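Local coordinates for protein uncharacterized CONSERVED DOMAIN PROTEIN (Vibrio cholerae, PDB 3LKV) that probably serves as the substrate-binding protein of an ABC transporter and binds phenylalanine between its two lobes, at residues A[27-32]-A[44-49]; A[34-39]-A[253-258]; A[20-25]-A[75-80]; A[92-97]-A[248-253]. All coordinates share one frame; numbering follows the deposited sequence.

Contact 1: residues A[27-32]-A[44-49]. With ZN (zinc ion), chain C.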
loop_
_atom_site.group_PDB
_atom_site.type_symbol
_atom_site.label_atom_id
_atom_site.label_comp_id
_atom_site.label_asym_id
_atom_site.label_seq_id
_atom_site.Cartn_x
_atom_site.Cartn_y
_atom_site.Cartn_z
ATOM N N GLN A 27 6.168 6.742 4.296
ATOM C CA GLN A 27 4.765 7.103 4.108
ATOM C C GLN A 27 4.638 8.585 3.759
ATOM O O GLN A 27 3.822 9.013 2.912
ATOM C CB GLN A 27 3.978 6.832 5.388
ATOM C CG GLN A 27 2.449 7.018 5.218
ATOM C CD GLN A 27 1.847 6.102 4.161
ATOM O OE1 GLN A 27 1.908 4.891 4.302
ATOM N NE2 GLN A 27 1.237 6.677 3.099
ATOM N N GLY A 28 5.434 9.373 4.449
ATOM C CA GLY A 28 5.490 10.805 4.181
ATOM C C GLY A 28 5.891 11.143 2.752
ATOM O O GLY A 28 5.324 12.048 2.122
ATOM N N LEU A 29 6.850 10.394 2.237
ATOM C CA LEU A 29 7.276 10.577 0.882
ATOM C C LEU A 29 6.136 10.289 -0.117
ATOM O O LEU A 29 5.907 11.049 -1.067
ATOM C CB LEU A 29 8.467 9.677 0.608
ATOM C CG LEU A 29 8.861 9.583 -0.871
ATOM C CD1 LEU A 29 9.207 10.954 -1.441
ATOM C CD2 LEU A 29 10.057 8.612 -1.004
ATOM N N LEU A 30 5.488 9.141 0.092
ATOM C CA LEU A 30 4.382 8.733 -0.699
ATOM C C LEU A 30 3.237 9.782 -0.695
ATOM O O LEU A 30 2.732 10.134 -1.750
ATOM C CB LEU A 30 3.877 7.371 -0.211
ATOM C CG LEU A 30 2.767 6.694 -1.042
ATOM C CD1 LEU A 30 3.350 6.346 -2.474
ATOM C CD2 LEU A 30 2.173 5.431 -0.317
ATOM N N ASP A 31 2.851 10.273 0.481
ATOM C CA ASP A 31 1.760 11.264 0.598
ATOM C C ASP A 31 2.185 12.606 0.014
ATOM O O ASP A 31 1.406 13.278 -0.650
ATOM C CB ASP A 31 1.332 11.455 2.055
ATOM C CG ASP A 31 0.787 10.152 2.708
ATOM O OD1 ASP A 31 0.522 9.170 1.979
ATOM O OD2 ASP A 31 0.627 10.139 3.957
ATOM N N GLY A 32 3.443 12.978 0.212
ATOM C CA GLY A 32 3.930 14.226 -0.356
ATOM C C GLY A 32 3.958 14.165 -1.880
ATOM O O GLY A 32 3.638 15.155 -2.551
ATOM N N LEU A 44 2.496 7.294 -11.245
ATOM C CA LEU A 44 3.635 7.076 -10.350
ATOM C C LEU A 44 3.764 5.586 -10.143
ATOM O O LEU A 44 2.789 4.956 -9.778
ATOM C CB LEU A 44 3.425 7.753 -8.973
ATOM C CG LEU A 44 4.473 7.415 -7.917
ATOM C CD1 LEU A 44 5.862 7.924 -8.276
ATOM C CD2 LEU A 44 4.018 7.963 -6.518
ATOM N N GLU A 45 4.949 5.048 -10.398
ATOM C CA GLU A 45 5.324 3.682 -10.043
ATOM C C GLU A 45 6.317 3.901 -8.880
ATOM O O GLU A 45 7.376 4.500 -9.052
ATOM C CB GLU A 45 5.992 2.946 -11.220
ATOM C CG GLU A 45 6.538 1.528 -10.871
ATOM C CD GLU A 45 7.381 0.886 -12.009
ATOM O OE1 GLU A 45 7.431 1.465 -13.096
ATOM O OE2 GLU A 45 7.972 -0.226 -11.836
ATOM N N PHE A 46 5.953 3.404 -7.717
ATOM C CA PHE A 46 6.706 3.637 -6.489
ATOM C C PHE A 46 7.149 2.232 -6.045
ATOM O O PHE A 46 6.376 1.476 -5.527
ATOM C CB PHE A 46 5.742 4.284 -5.499
ATOM C CG PHE A 46 6.329 4.678 -4.216
ATOM C CD1 PHE A 46 6.888 5.918 -4.045
ATOM C CD2 PHE A 46 6.248 3.829 -3.113
ATOM C CE1 PHE A 46 7.375 6.326 -2.802
ATOM C CE2 PHE A 46 6.744 4.230 -1.860
ATOM C CZ PHE A 46 7.289 5.471 -1.705
ATOM N N ASP A 47 8.370 1.878 -6.316
ATOM C CA ASP A 47 8.886 0.563 -5.930
ATOM C C ASP A 47 9.692 0.761 -4.652
ATOM O O ASP A 47 10.314 1.793 -4.453
ATOM C CB ASP A 47 9.827 0.041 -7.011
ATOM C CG ASP A 47 9.104 -0.309 -8.303
ATOM O OD1 ASP A 47 7.968 -0.774 -8.220
ATOM O OD2 ASP A 47 9.679 -0.159 -9.401
ATOM N N TYR A 48 9.733 -0.277 -3.852
ATOM C CA TYR A 48 10.187 -0.241 -2.499
ATOM C C TYR A 48 10.867 -1.586 -2.175
ATOM O O TYR A 48 10.337 -2.648 -2.455
ATOM C CB TYR A 48 8.967 -0.030 -1.600
ATOM C CG TYR A 48 9.288 -0.370 -0.206
ATOM C CD1 TYR A 48 10.315 0.308 0.460
ATOM C CD2 TYR A 48 8.671 -1.442 0.433
ATOM C CE1 TYR A 48 10.688 -0.043 1.752
ATOM C CE2 TYR A 48 9.044 -1.806 1.736
ATOM C CZ TYR A 48 10.058 -1.104 2.367
ATOM O OH TYR A 48 10.410 -1.436 3.667
ATOM N N LYS A 49 12.037 -1.542 -1.562
ATOM C CA LYS A 49 12.706 -2.742 -1.061
ATOM C C LYS A 49 13.347 -2.430 0.299
ATOM O O LYS A 49 13.960 -1.349 0.468
ATOM C CB LYS A 49 13.789 -3.212 -2.029
ATOM C CG LYS A 49 13.344 -3.952 -3.343
ATOM C CD LYS A 49 12.525 -5.252 -3.067
ATOM C CE LYS A 49 12.294 -6.173 -4.352
ATOM N NZ LYS A 49 13.646 -6.665 -4.842
HETATM ZN ZN ZN C . 7.952 -1.244 -10.107
#
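L30 of helix 27-32 rests one methyl on the ring of F46 in strand 44-49. The F46 side chain leaves the strand toward the helix. Its CB carries CG anti to the backbone N (chi1 -176°), which turns one face of the ring to L30. F46 CG is 3.8 Å from L30 CD1. The ring's own CD1 and CD2, on its two flanks, lie almost as near the same methyl. The far ring atoms CE1, CE2 and CZ are hardly more distant from it. The methyl therefore sits over the middle of the face: L30 CD1 is 3.7 Å from the centroid of the F46 ring and 6° off the ring normal, a CH-pi contact. F46 CE1 also meets L29, whose CD2 comes to the ring edge at 4.0 Å from F46 CE1. L44 adds a looser touch, with its CD2 4.4 Å from L30 CD1.

The other side of the strand is polar. E45 OE2 binds a zinc ion at 2.0 Å, and D47 grips it with both carboxylate oxygens. E45 and D47 of the second subunit come to the same metal, so the zinc bridges two chains. K10 bonds to E45 OE2 and D47 OD2 and probably offsets part of their negative charge. On the helix, Q27 NE2 donates to D31 OD1, and D31 OD2 bonds to Y244.

Helix and strand run antiparallel, at 175°. This is the helix-on-strand packing of a beta-alpha-beta unit, made of strand 9-15, helix 20-35 and strand 44-50.

Contact 2: residues A[34-39]-A[253-258]; sequences KAKGYE and YVAAIL
The backbones come nearest at K36 and A255, whose CA atoms are 7.1 Å apart, where the end of helix 20-35 meets the last turns of helix 243-258. Helix 20-35 closes there in a Schellman motif. G37, with positive phi (87°), is its C-prime residue. Y38 N bonds back to L33 O, and G37 N to K34 O. K36 before the turn and Y38 after it both point toward helix 253-258.

Y38 gives the larger share from its segment. Its CE2 lies 4.0 Å from A255 CB, which approaches the ring obliquely. L258 covers one face of the ring. Its CD1 is 4.0 Å from the centroid of the Y38 ring and 17° off the normal, displaced toward the rim. This is a CH-pi contact, closest at the phenol end, where CE1 and CZ meet the methyl. The two side chains come from opposite directions. The phenol oxygen Y38 OH passes 3.9 Å from L258 CB and bonds to E259, just beyond the segment. That bond helps to fix the ring.

K36 also meets A255: its CG is 4.0 Å from A255 CB, so this methyl touches both K36 and Y38. K36 NZ makes a long, weak ion pair with D252 of helix 243-258.

The contact joins the ends of helices 20-35 and 243-258 beside the parallel sheet. Y38 and L258 both touch A9 of strand 9-15. L258 and I257 reach V72 of strand 72-76. I257 also touches V94 of strand 93-98.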
loop_
_atom_site.group_PDB
_atom_site.type_symbol
_atom_site.label_atom_id
_atom_site.label_comp_id
_atom_site.label_asym_id
_atom_site.label_seq_id
_atom_site.Cartn_x
_atom_site.Cartn_y
_atom_site.Cartn_z
ATOM N N LYS A 34 1.923 12.363 -3.732
ATOM C CA LYS A 34 0.517 12.517 -4.089
ATOM C C LYS A 34 0.099 13.988 -4.120
ATOM O O LYS A 34 -0.478 14.422 -5.090
ATOM C CB LYS A 34 -0.367 11.783 -3.079
ATOM C CG LYS A 34 -1.864 11.703 -3.486
ATOM C CD LYS A 34 -2.518 10.518 -2.708
ATOM C CE LYS A 34 -3.851 10.055 -3.296
ATOM N NZ LYS A 34 -4.820 11.182 -3.345
ATOM N N ALA A 35 0.401 14.739 -3.068
ATOM C CA ALA A 35 0.065 16.162 -3.045
ATOM C C ALA A 35 0.755 16.919 -4.196
ATOM O O ALA A 35 0.241 17.903 -4.667
ATOM C CB ALA A 35 0.381 16.801 -1.637
ATOM N N LYS A 36 1.889 16.438 -4.699
ATOM C CA LYS A 36 2.538 17.071 -5.870
ATOM C C LYS A 36 1.986 16.584 -7.214
ATOM O O LYS A 36 2.550 16.914 -8.243
ATOM C CB LYS A 36 4.057 16.797 -5.872
ATOM C CG LYS A 36 4.877 17.369 -4.688
ATOM C CD LYS A 36 4.942 18.865 -4.805
ATOM C CE LYS A 36 5.963 19.462 -3.884
ATOM N NZ LYS A 36 6.338 20.790 -4.441
ATOM N N GLY A 37 0.911 15.801 -7.224
ATOM C CA GLY A 37 0.363 15.243 -8.459
ATOM C C GLY A 37 0.935 13.911 -8.946
ATOM O O GLY A 37 0.641 13.490 -10.070
ATOM N N TYR A 38 1.753 13.225 -8.130
ATOM C CA TYR A 38 2.236 11.875 -8.471
ATOM C C TYR A 38 1.505 10.804 -7.640
ATOM O O TYR A 38 1.733 10.678 -6.434
ATOM C CB TYR A 38 3.743 11.752 -8.312
ATOM C CG TYR A 38 4.498 12.707 -9.212
ATOM C CD1 TYR A 38 4.767 12.408 -10.530
ATOM C CD2 TYR A 38 4.875 13.939 -8.745
ATOM C CE1 TYR A 38 5.415 13.327 -11.356
ATOM C CE2 TYR A 38 5.539 14.842 -9.548
ATOM C CZ TYR A 38 5.792 14.543 -10.842
ATOM O OH TYR A 38 6.457 15.490 -11.558
ATOM N N GLU A 39 0.643 10.042 -8.305
ATOM C CA GLU A 39 -0.233 9.106 -7.647
ATOM C C GLU A 39 -0.003 7.707 -8.160
ATOM O O GLU A 39 -0.039 7.465 -9.379
ATOM C CB GLU A 39 -1.698 9.410 -7.956
ATOM C CG GLU A 39 -2.400 10.395 -7.105
ATOM C CD GLU A 39 -3.930 10.412 -7.462
ATOM O OE1 GLU A 39 -4.629 9.403 -7.169
ATOM O OE2 GLU A 39 -4.414 11.404 -8.065
ATOM N N TYR A 253 12.044 17.363 -3.159
ATOM C CA TYR A 253 13.250 17.096 -3.930
ATOM C C TYR A 253 12.944 16.162 -5.122
ATOM O O TYR A 253 13.308 16.397 -6.297
ATOM C CB TYR A 253 14.330 16.428 -3.017
ATOM C CG TYR A 253 15.061 17.351 -2.048
ATOM C CD1 TYR A 253 16.344 17.834 -2.346
ATOM C CD2 TYR A 253 14.503 17.706 -0.835
ATOM C CE1 TYR A 253 17.022 18.690 -1.514
ATOM C CE2 TYR A 253 15.199 18.616 0.056
ATOM C CZ TYR A 253 16.454 19.085 -0.302
ATOM O OH TYR A 253 17.176 19.915 0.535
ATOM N N VAL A 254 12.276 15.060 -4.827
ATOM C CA VAL A 254 11.928 14.117 -5.888
ATOM C C VAL A 254 11.111 14.819 -7.005
ATOM O O VAL A 254 11.431 14.694 -8.169
ATOM C CB VAL A 254 11.174 12.924 -5.322
ATOM C CG1 VAL A 254 10.663 12.056 -6.449
ATOM C CG2 VAL A 254 12.072 12.119 -4.370
ATOM N N ALA A 255 10.101 15.606 -6.655
ATOM C CA ALA A 255 9.307 16.275 -7.702
ATOM C C ALA A 255 10.163 17.259 -8.492
ATOM O O ALA A 255 10.040 17.332 -9.720
ATOM C CB ALA A 255 8.041 16.958 -7.174
ATOM N N ALA A 256 11.045 17.995 -7.808
ATOM C CA ALA A 256 11.856 18.989 -8.509
ATOM C C ALA A 256 12.753 18.249 -9.496
ATOM O O ALA A 256 12.916 18.669 -10.629
ATOM C CB ALA A 256 12.674 19.853 -7.503
ATOM N N ILE A 257 13.267 17.098 -9.112
ATOM C CA ILE A 257 14.163 16.372 -10.017
ATOM C C ILE A 257 13.392 15.846 -11.222
ATOM O O ILE A 257 13.848 15.898 -12.371
ATOM C CB ILE A 257 14.902 15.235 -9.264
ATOM C CG1 ILE A 257 15.893 15.886 -8.294
ATOM C CG2 ILE A 257 15.604 14.246 -10.221
ATOM C CD1 ILE A 257 16.540 14.988 -7.245
ATOM N N LEU A 258 12.217 15.322 -10.955
ATOM C CA LEU A 258 11.388 14.758 -12.018
ATOM C C LEU A 258 11.060 15.834 -13.052
ATOM O O LEU A 258 10.887 15.532 -14.198
ATOM C CB LEU A 258 10.082 14.169 -11.427
ATOM C CG LEU A 258 10.229 12.807 -10.702
ATOM C CD1 LEU A 258 8.956 12.444 -10.031
ATOM C CD2 LEU A 258 10.646 11.689 -11.659
#

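Contact 3: residues A[20-25]-A[75-80]; sequences PALDAT and GIATPT. With PHE (phenylalanine), chain B.
L22 has CG beside its backbone N (chi1 -57°), and its chi2 of -175° sets CD1 anti to CA, aimed at A77, and leaves CD2 to face I76. I76 has CG2 anti to its backbone N, and this branch meets L22 CD2 at 3.8 Å from I76 CG2. The two side chains lie alongside, pointing opposite ways. The other methyl, L22 CD1, meets A77 CB, also at 3.8 Å. T25 reaches I76 less closely, with T25 CG2 4.4 Å from I76 CG2. Its OG1 turns back along the helix to A21 O, which also accepts from T25 N on the opposite face of the carbonyl plane.

The bound phenylalanine lies beside this core. A21 CB is 3.5 Å from CE2 of the ligand ring, and L22 CD2 touches ligand CD2. A77 is at the N-cap position of helix 78-87. T78 N donates to ligand OXT at 2.8 Å, nearly straight at 168°, and T78 OG1 donates to ligand O. The helix start would probably help to stabilise the carboxylate. N203 bonds to the ligand too.

This is part of the wall of the phenylalanine pocket, consistent with an amino-acid site in a periplasmic-binding-protein fold, with the carboxylate held at a helix N-terminus.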
loop_
_atom_site.group_PDB
_atom_site.type_symbol
_atom_site.label_atom_id
_atom_site.label_comp_id
_atom_site.label_asym_id
_atom_site.label_seq_id
_atom_site.Cartn_x
_atom_site.Cartn_y
_atom_site.Cartn_z
ATOM N N PRO A 20 9.931 1.980 12.872
ATOM C CA PRO A 20 8.876 2.977 12.681
ATOM C C PRO A 20 9.304 4.324 12.110
ATOM O O PRO A 20 8.594 4.852 11.255
ATOM C CB PRO A 20 8.294 3.140 14.100
ATOM C CG PRO A 20 8.425 1.748 14.740
ATOM C CD PRO A 20 9.719 1.161 14.099
ATOM N N ALA A 21 10.460 4.869 12.523
ATOM C CA ALA A 21 10.885 6.167 11.967
ATOM C C ALA A 21 11.051 6.108 10.444
ATOM O O ALA A 21 10.655 7.035 9.697
ATOM C CB ALA A 21 12.146 6.689 12.600
ATOM N N LEU A 22 11.653 5.037 9.963
ATOM C CA LEU A 22 11.900 4.970 8.513
ATOM C C LEU A 22 10.634 4.688 7.744
ATOM O O LEU A 22 10.469 5.197 6.618
ATOM C CB LEU A 22 12.938 3.939 8.178
ATOM C CG LEU A 22 14.288 4.156 8.882
ATOM C CD1 LEU A 22 15.222 3.141 8.363
ATOM C CD2 LEU A 22 14.829 5.552 8.666
ATOM N N ASP A 23 9.740 3.901 8.343
ATOM C CA ASP A 23 8.431 3.680 7.752
ATOM C C ASP A 23 7.606 4.954 7.712
ATOM O O ASP A 23 6.847 5.129 6.773
ATOM C CB ASP A 23 7.644 2.569 8.449
ATOM C CG ASP A 23 8.255 1.171 8.192
ATOM O OD1 ASP A 23 9.205 0.987 7.371
ATOM O OD2 ASP A 23 7.785 0.227 8.841
ATOM N N ALA A 24 7.743 5.834 8.697
ATOM C CA ALA A 24 7.002 7.088 8.659
ATOM C C ALA A 24 7.599 7.972 7.560
ATOM O O ALA A 24 6.890 8.686 6.892
ATOM C CB ALA A 24 7.019 7.836 10.032
ATOM N N THR A 25 8.915 7.941 7.405
ATOM C CA THR A 25 9.545 8.719 6.384
ATOM C C THR A 25 9.030 8.283 5.028
ATOM O O THR A 25 8.689 9.102 4.195
ATOM C CB THR A 25 11.059 8.570 6.429
ATOM O OG1 THR A 25 11.527 9.014 7.708
ATOM C CG2 THR A 25 11.696 9.402 5.384
ATOM N N GLY A 75 17.154 6.897 -1.128
ATOM C CA GLY A 75 17.787 6.071 -0.113
ATOM C C GLY A 75 17.370 6.554 1.255
ATOM O O GLY A 75 17.773 7.653 1.704
ATOM N N ILE A 76 16.577 5.753 1.939
ATOM C CA ILE A 76 16.148 6.104 3.253
ATOM C C ILE A 76 17.116 5.400 4.246
ATOM O O ILE A 76 17.154 4.158 4.327
ATOM C CB ILE A 76 14.728 5.613 3.512
ATOM C CG1 ILE A 76 13.731 6.214 2.543
ATOM C CG2 ILE A 76 14.320 5.914 4.929
ATOM C CD1 ILE A 76 12.237 5.680 2.747
ATOM N N ALA A 77 17.863 6.214 4.993
ATOM C CA ALA A 77 18.862 5.781 5.976
ATOM C C ALA A 77 20.223 5.629 5.305
ATOM O O ALA A 77 20.334 5.466 4.091
ATOM C CB ALA A 77 18.439 4.506 6.751
ATOM N N THR A 78 21.265 5.710 6.115
ATOM C CA THR A 78 22.625 5.878 5.603
ATOM C C THR A 78 23.167 4.695 4.803
ATOM O O THR A 78 23.736 4.878 3.726
ATOM C CB THR A 78 23.592 6.276 6.754
ATOM O OG1 THR A 78 23.245 7.597 7.183
ATOM C CG2 THR A 78 25.043 6.276 6.275
ATOM N N PRO A 79 23.022 3.474 5.330
ATOM C CA PRO A 79 23.680 2.336 4.644
ATOM C C PRO A 79 23.061 2.070 3.260
ATOM O O PRO A 79 23.774 1.802 2.316
ATOM C CB PRO A 79 23.493 1.157 5.607
ATOM C CG PRO A 79 23.075 1.743 6.886
ATOM C CD PRO A 79 22.427 3.087 6.603
ATOM N N THR A 80 21.761 2.268 3.108
ATOM C CA THR A 80 21.122 2.032 1.809
ATOM C C THR A 80 21.461 3.191 0.890
ATOM O O THR A 80 21.742 2.961 -0.264
ATOM C CB THR A 80 19.612 1.836 1.971
ATOM O OG1 THR A 80 19.200 2.446 3.203
ATOM C CG2 THR A 80 19.284 0.317 2.085
HETATM N N PHE B . 19.440 8.881 10.615
HETATM C CA PHE B . 19.587 7.373 10.531
HETATM C C PHE B . 20.613 7.036 9.415
HETATM O O PHE B . 21.396 7.961 9.051
HETATM C CB PHE B . 18.235 6.671 10.335
HETATM C CG PHE B . 17.405 6.593 11.613
HETATM C CD1 PHE B . 17.769 5.711 12.646
HETATM C CD2 PHE B . 16.300 7.395 11.798
HETATM C CE1 PHE B . 17.060 5.653 13.803
HETATM C CE2 PHE B . 15.576 7.336 12.950
HETATM C CZ PHE B . 15.936 6.483 13.971
HETATM O OXT PHE B . 20.725 5.905 8.892
#

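Contact 4: residues A[92-97]-A[248-253]; sequences PIVFTA and VQTADY. With PHE (phenylalanine), chain B.
This contact packs helix 248-253 on strand 93-98 of the parallel sheet, in the lobe of a periplasmic-binding-protein fold that supplies one wall of the phenylalanine pocket. Strand and helix run nearly antiparallel, at 165°, with the axes of their short segments 9.2 Å apart. The pocket lies close by, at A97. There A97 O accepts from the ligand N at 2.9 Å. T99 and D122 bond to the ligand as well.

V94 and T96 both turn toward the helix. V94 has CG1 anti to its backbone N (chi1 176°), and this methyl does the touching. V94 CG1 meets T250 CG2 at 3.8 Å and Y253 CB at 4.0 Å. Y253 joins in chiefly through CB, though the same methyl also comes obliquely to its ring. Its hydroxyl lies farther off and bonds to the backbone O of D267.

T250 also touches L120 of strand 117-121, the next strand in the sheet. T96 rests on T25 of helix 20-35. The polar link is buried between the two threonines. T96 has OG1 anti to its backbone N, which points the hydroxyl at the helix. T250 OG1 also bonds to I246 O one turn back in the helix. T96 OG1 donates to T250 OG1 at 2.8 Å.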
loop_
_atom_site.group_PDB
_atom_site.type_symbol
_atom_site.label_atom_id
_atom_site.label_comp_id
_atom_site.label_asym_id
_atom_site.label_seq_id
_atom_site.Cartn_x
_atom_site.Cartn_y
_atom_site.Cartn_z
ATOM N N PRO A 92 19.690 10.301 -10.550
ATOM C CA PRO A 92 19.494 11.072 -9.332
ATOM C C PRO A 92 19.175 10.233 -8.112
ATOM O O PRO A 92 18.293 9.340 -8.170
ATOM C CB PRO A 92 18.301 11.979 -9.687
ATOM C CG PRO A 92 18.328 12.030 -11.168
ATOM C CD PRO A 92 18.695 10.659 -11.582
ATOM N N ILE A 93 19.876 10.540 -7.014
ATOM C CA ILE A 93 19.688 9.939 -5.706
ATOM C C ILE A 93 19.276 11.040 -4.738
ATOM O O ILE A 93 19.969 12.054 -4.591
ATOM C CB ILE A 93 20.961 9.318 -5.164
ATOM C CG1 ILE A 93 21.402 8.157 -6.081
ATOM C CG2 ILE A 93 20.727 8.857 -3.740
ATOM C CD1 ILE A 93 22.845 7.684 -5.948
ATOM N N VAL A 94 18.153 10.830 -4.075
ATOM C CA VAL A 94 17.723 11.695 -2.986
ATOM C C VAL A 94 17.787 10.855 -1.730
ATOM O O VAL A 94 17.061 9.877 -1.595
ATOM C CB VAL A 94 16.295 12.119 -3.159
ATOM C CG1 VAL A 94 15.878 12.938 -1.947
ATOM C CG2 VAL A 94 16.137 12.905 -4.517
ATOM N N PHE A 95 18.669 11.189 -0.834
ATOM C CA PHE A 95 18.716 10.448 0.408
ATOM C C PHE A 95 17.842 11.185 1.381
ATOM O O PHE A 95 17.523 12.382 1.199
ATOM C CB PHE A 95 20.135 10.322 0.970
ATOM C CG PHE A 95 20.833 11.657 1.189
ATOM C CD1 PHE A 95 20.527 12.442 2.280
ATOM C CD2 PHE A 95 21.786 12.091 0.319
ATOM C CE1 PHE A 95 21.159 13.627 2.489
ATOM C CE2 PHE A 95 22.451 13.304 0.513
ATOM C CZ PHE A 95 22.126 14.063 1.600
ATOM N N THR A 96 17.416 10.450 2.393
ATOM C CA THR A 96 16.562 10.974 3.401
ATOM C C THR A 96 16.753 10.261 4.722
ATOM O O THR A 96 17.148 9.141 4.774
ATOM C CB THR A 96 15.097 11.002 2.915
ATOM O OG1 THR A 96 14.342 11.766 3.853
ATOM C CG2 THR A 96 14.468 9.591 2.749
ATOM N N ALA A 97 16.548 10.988 5.799
ATOM C CA ALA A 97 16.763 10.529 7.143
ATOM C C ALA A 97 18.173 10.033 7.293
ATOM O O ALA A 97 18.434 8.992 7.923
ATOM C CB ALA A 97 15.698 9.419 7.539
ATOM N N VAL A 248 7.566 13.964 3.810
ATOM C CA VAL A 248 6.842 14.940 3.006
ATOM C C VAL A 248 7.779 15.933 2.338
ATOM O O VAL A 248 7.665 16.206 1.137
ATOM C CB VAL A 248 5.731 15.666 3.822
ATOM C CG1 VAL A 248 5.056 16.823 2.983
ATOM C CG2 VAL A 248 4.686 14.637 4.313
ATOM N N GLN A 249 8.775 16.418 3.053
ATOM C CA GLN A 249 9.735 17.331 2.413
ATOM C C GLN A 249 10.619 16.638 1.406
ATOM O O GLN A 249 11.092 17.270 0.470
ATOM C CB GLN A 249 10.683 17.974 3.414
ATOM C CG GLN A 249 10.144 18.942 4.420
ATOM C CD GLN A 249 11.287 19.399 5.373
ATOM O OE1 GLN A 249 12.380 19.823 4.947
ATOM N NE2 GLN A 249 11.042 19.261 6.647
ATOM N N THR A 250 10.909 15.359 1.617
ATOM C CA THR A 250 11.642 14.585 0.608
ATOM C C THR A 250 10.940 14.605 -0.761
ATOM O O THR A 250 11.588 14.627 -1.795
ATOM C CB THR A 250 11.852 13.136 1.059
ATOM O OG1 THR A 250 12.411 13.103 2.402
ATOM C CG2 THR A 250 12.732 12.399 0.045
ATOM N N ALA A 251 9.624 14.666 -0.777
ATOM C CA ALA A 251 8.878 14.661 -2.042
ATOM C C ALA A 251 9.122 15.917 -2.832
ATOM O O ALA A 251 9.008 15.889 -4.036
ATOM C CB ALA A 251 7.366 14.497 -1.790
ATOM N N ASP A 252 9.378 17.034 -2.168
ATOM C CA ASP A 252 9.789 18.239 -2.852
ATOM C C ASP A 252 11.025 18.031 -3.689
ATOM O O ASP A 252 11.067 18.506 -4.795
ATOM C CB ASP A 252 10.125 19.402 -1.894
ATOM C CG ASP A 252 8.929 19.910 -1.113
ATOM O OD1 ASP A 252 7.760 19.543 -1.422
ATOM O OD2 ASP A 252 9.171 20.712 -0.165
ATOM N N TYR A 253 12.044 17.363 -3.159
ATOM C CA TYR A 253 13.250 17.096 -3.930
ATOM C C TYR A 253 12.944 16.162 -5.122
ATOM O O TYR A 253 13.308 16.397 -6.297
ATOM C CB TYR A 253 14.330 16.428 -3.017
ATOM C CG TYR A 253 15.061 17.351 -2.048
ATOM C CD1 TYR A 253 16.344 17.834 -2.346
ATOM C CD2 TYR A 253 14.503 17.706 -0.835
ATOM C CE1 TYR A 253 17.022 18.690 -1.514
ATOM C CE2 TYR A 253 15.199 18.616 0.056
ATOM C CZ TYR A 253 16.454 19.085 -0.302
ATOM O OH TYR A 253 17.176 19.915 0.535
HETATM N N PHE B . 19.440 8.881 10.615
HETATM C CA PHE B . 19.587 7.373 10.531
HETATM C C PHE B . 20.613 7.036 9.415
HETATM O O PHE B . 21.396 7.961 9.051
HETATM C CB PHE B . 18.235 6.671 10.335
HETATM C CG PHE B . 17.405 6.593 11.613
HETATM C CD1 PHE B . 17.769 5.711 12.646
HETATM C CD2 PHE B . 16.300 7.395 11.798
HETATM C CE1 PHE B . 17.060 5.653 13.803
HETATM C CE2 PHE B . 15.576 7.336 12.950
HETATM C CZ PHE B . 15.936 6.483 13.971
HETATM O OXT PHE B . 20.725 5.905 8.892
#

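In the fold
All four contacts lie in one lobe, around its parallel sheet. Contacts 3 and 4 are buried and reach the bound phenylalanine. Contacts 1 and 2 are partly buried and lie farther from the centre of the chain. Helix 20-35 serves contacts 1, 2 and 3, and helix 243-258 serves contacts 2 and 4. These helices also meet, as L29 of contact 1 packs on A251 of contact 4. Strands 72-76 and 93-98 are neighbours, so backbone bonds of G75 tie contact 3 to contact 4. Methyl-on-ring packing marks contacts 1 and 2. Contact 3 is aliphatic, and contact 4 adds a hydroxyl pair. Contact 1 alone holds zinc.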